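Local coordinates for type-2 ice-structuring protein (Brachyopsis rostratus, PDB 2ZIB) that attaches to ice crystals and halts their growth, which keeps fish blood from freezing in subzero sea water, at residues His49-Gln54 and Val86-Trp91. Residues are numbered along the deposited sequence; the frame is centred on the assembly and turned at random.
Sequences HSLEEQ and VDYRTW
The ring of Tyr-88 lies flat against the backbone that leads into helix 51-60, a worked example of an aromatic side chain packing on a peptide group rather than on another ring. Its CG is anti to the backbone N (chi1 172°), which extends the ring along the Ser-50 to Leu-51 peptide. Ser-50 C sits over the ring centre, 3.5 Å above the plane, and Leu-51 N is displaced toward the rim. Beyond the ring, the hydroxyl reaches the first helical turn, with Tyr-88 OH 3.4 Å from Leu-51 CA and the methyl CD1 of Leu-51 beside it. At the base of the side chain, Tyr-88 CB lies 3.4 Å from His-49 C.

The direct polar link lies at the surface: His-49 ND1 donates to Asp-87 OD1 at 2.7 Å, nearly straight at 168°. The oxygen lies in the imidazole plane; the N-H reaches it on its syn side but tilted out of the carboxylate plane, and the ring and carboxylate planes stand 75° apart. His-49 NE2 is hydrogen-bonded to Ser-47 OG, so both ring nitrogens help fix the rotation of the imidazole. A water donates to His-49 O and, weakly, to Asp-87 OD2, adding a second bridge.

In this C-type lectin fold the contact joins the start of helix 51-60 to the long loop between strands 79-80 and 104-107. Ser-50 is the helix N-cap, its OG accepting from Glu-53 N at 3.0 Å, while Glu-53 OE1 receives His-49 N and OE2 forms a salt bridge with Arg-20. Deeper in, the buried Gln-54 bends at chi2, bringing its amide against the methyl of Thr-90, with Gln-54 OE1 3.5 Å from Thr-90 CG2. The same amide is held by Trp-115 NE1 at OE1 and by the carbonyl of Asp-112 at NE2.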
loop_
_atom_site.group_PDB
_atom_site.type_symbol
_atom_site.label_atom_id
_atom_site.label_comp_id
_atom_site.label_asym_id
_atom_site.label_seq_id
_atom_site.Cartn_x
_atom_site.Cartn_y
_atom_site.Cartn_z
ATOM N N HIS A 49 0.404 -5.493 7.406
ATOM C CA HIS A 49 -0.041 -5.899 8.755
ATOM C C HIS A 49 1.041 -6.521 9.593
ATOM O O HIS A 49 0.760 -6.961 10.703
ATOM C CB HIS A 49 -1.223 -6.868 8.623
ATOM C CG HIS A 49 -2.381 -6.215 7.953
ATOM N ND1 HIS A 49 -3.170 -5.313 8.618
ATOM C CD2 HIS A 49 -2.792 -6.214 6.658
ATOM C CE1 HIS A 49 -4.038 -4.791 7.765
ATOM N NE2 HIS A 49 -3.842 -5.345 6.571
ATOM N N SER A 50 2.268 -6.528 9.089
ATOM C CA SER A 50 3.415 -7.079 9.834
ATOM C C SER A 50 4.685 -6.637 9.197
ATOM O O SER A 50 4.705 -6.247 8.022
ATOM C CB SER A 50 3.418 -8.618 9.837
ATOM O OG SER A 50 3.583 -9.102 8.534
ATOM N N LEU A 51 5.793 -6.784 9.928
ATOM C CA LEU A 51 7.087 -6.548 9.316
ATOM C C LEU A 51 7.339 -7.554 8.225
ATOM O O LEU A 51 7.972 -7.226 7.225
ATOM C CB LEU A 51 8.217 -6.594 10.363
ATOM C CG LEU A 51 9.606 -6.272 9.778
ATOM C CD1 LEU A 51 9.828 -4.906 9.101
ATOM C CD2 LEU A 51 10.663 -6.460 10.907
ATOM N N GLU A 52 6.830 -8.779 8.389
ATOM C CA GLU A 52 6.960 -9.755 7.300
ATOM C C GLU A 52 6.385 -9.255 5.973
ATOM O O GLU A 52 7.024 -9.388 4.918
ATOM C CB GLU A 52 6.247 -11.038 7.716
ATOM C CG GLU A 52 6.391 -12.232 6.809
ATOM C CD GLU A 52 6.023 -13.501 7.561
ATOM O OE1 GLU A 52 4.838 -13.646 7.984
ATOM O OE2 GLU A 52 6.918 -14.333 7.780
ATOM N N GLU A 53 5.195 -8.680 6.033
ATOM C CA GLU A 53 4.580 -8.098 4.822
ATOM C C GLU A 53 5.347 -6.892 4.324
ATOM O O GLU A 53 5.576 -6.770 3.127
ATOM C CB GLU A 53 3.120 -7.753 5.111
ATOM C CG GLU A 53 2.242 -8.986 5.029
ATOM C CD GLU A 53 0.776 -8.679 5.155
ATOM O OE1 GLU A 53 0.399 -7.559 5.565
ATOM O OE2 GLU A 53 -0.054 -9.558 4.790
ATOM N N GLN A 54 5.785 -6.033 5.241
ATOM C CA GLN A 54 6.594 -4.856 4.902
ATOM C C GLN A 54 7.787 -5.306 4.084
ATOM O O GLN A 54 8.120 -4.723 3.065
ATOM C CB GLN A 54 7.036 -4.135 6.185
ATOM C CG GLN A 54 8.037 -2.989 5.986
ATOM C CD GLN A 54 7.424 -1.715 5.385
ATOM O OE1 GLN A 54 6.194 -1.602 5.253
ATOM N NE2 GLN A 54 8.269 -0.769 5.008
ATOM N N VAL A 86 -5.678 -1.149 11.101
ATOM C CA VAL A 86 -4.343 -0.578 11.177
ATOM C C VAL A 86 -3.680 -1.147 12.432
ATOM O O VAL A 86 -3.682 -0.546 13.527
ATOM C CB VAL A 86 -4.359 0.959 11.137
ATOM C CG1 VAL A 86 -2.916 1.495 11.062
ATOM C CG2 VAL A 86 -5.171 1.453 9.942
ATOM N N ASP A 87 -3.212 -2.365 12.300
ATOM C CA ASP A 87 -2.691 -3.148 13.423
ATOM C C ASP A 87 -1.167 -3.268 13.377
ATOM O O ASP A 87 -0.557 -3.938 14.193
ATOM C CB ASP A 87 -3.357 -4.529 13.482
ATOM C CG ASP A 87 -3.192 -5.352 12.208
ATOM O OD1 ASP A 87 -2.652 -4.832 11.200
ATOM O OD2 ASP A 87 -3.613 -6.550 12.120
ATOM N N TYR A 88 -0.547 -2.569 12.444
ATOM C CA TYR A 88 0.896 -2.504 12.280
ATOM C C TYR A 88 1.217 -1.131 11.672
ATOM O O TYR A 88 0.528 -0.657 10.748
ATOM C CB TYR A 88 1.378 -3.602 11.343
ATOM C CG TYR A 88 2.812 -3.502 10.961
ATOM C CD1 TYR A 88 3.837 -3.828 11.878
ATOM C CD2 TYR A 88 3.169 -3.048 9.681
ATOM C CE1 TYR A 88 5.165 -3.724 11.512
ATOM C CE2 TYR A 88 4.510 -2.942 9.321
ATOM C CZ TYR A 88 5.495 -3.273 10.240
ATOM O OH TYR A 88 6.827 -3.153 9.862
ATOM N N ARG A 89 2.288 -0.525 12.159
ATOM C CA ARG A 89 2.794 0.717 11.574
ATOM C C ARG A 89 4.293 0.708 11.526
ATOM O O ARG A 89 4.963 0.210 12.425
ATOM C CB ARG A 89 2.349 1.931 12.412
ATOM C CG ARG A 89 0.828 2.060 12.537
ATOM C CD ARG A 89 0.378 2.890 13.727
ATOM N NE ARG A 89 0.458 2.166 14.980
ATOM C CZ ARG A 89 0.338 2.749 16.179
ATOM N NH1 ARG A 89 0.121 4.059 16.265
ATOM N NH2 ARG A 89 0.421 2.024 17.296
ATOM N N THR A 90 4.839 1.302 10.464
ATOM C CA THR A 90 6.298 1.506 10.394
ATOM C C THR A 90 6.592 2.859 9.737
ATOM O O THR A 90 7.263 2.973 8.697
ATOM C CB THR A 90 7.001 0.282 9.764
ATOM O OG1 THR A 90 8.414 0.468 9.827
ATOM C CG2 THR A 90 6.588 -0.008 8.302
ATOM N N TRP A 91 6.077 3.900 10.383
ATOM C CA TRP A 91 6.324 5.259 9.952
ATOM C C TRP A 91 7.815 5.618 10.065
ATOM O O TRP A 91 8.535 5.162 10.991
ATOM C CB TRP A 91 5.550 6.240 10.821
ATOM C CG TRP A 91 4.062 6.116 10.689
ATOM C CD1 TRP A 91 3.183 5.622 11.634
ATOM C CD2 TRP A 91 3.258 6.575 9.584
ATOM N NE1 TRP A 91 1.895 5.710 11.149
ATOM C CE2 TRP A 91 1.906 6.324 9.914
ATOM C CE3 TRP A 91 3.550 7.214 8.368
ATOM C CZ2 TRP A 91 0.839 6.634 9.054
ATOM C CZ3 TRP A 91 2.492 7.535 7.506
ATOM C CH2 TRP A 91 1.144 7.228 7.856
HETATM O O HOH W 1 -1.302 -7.993 12.301
#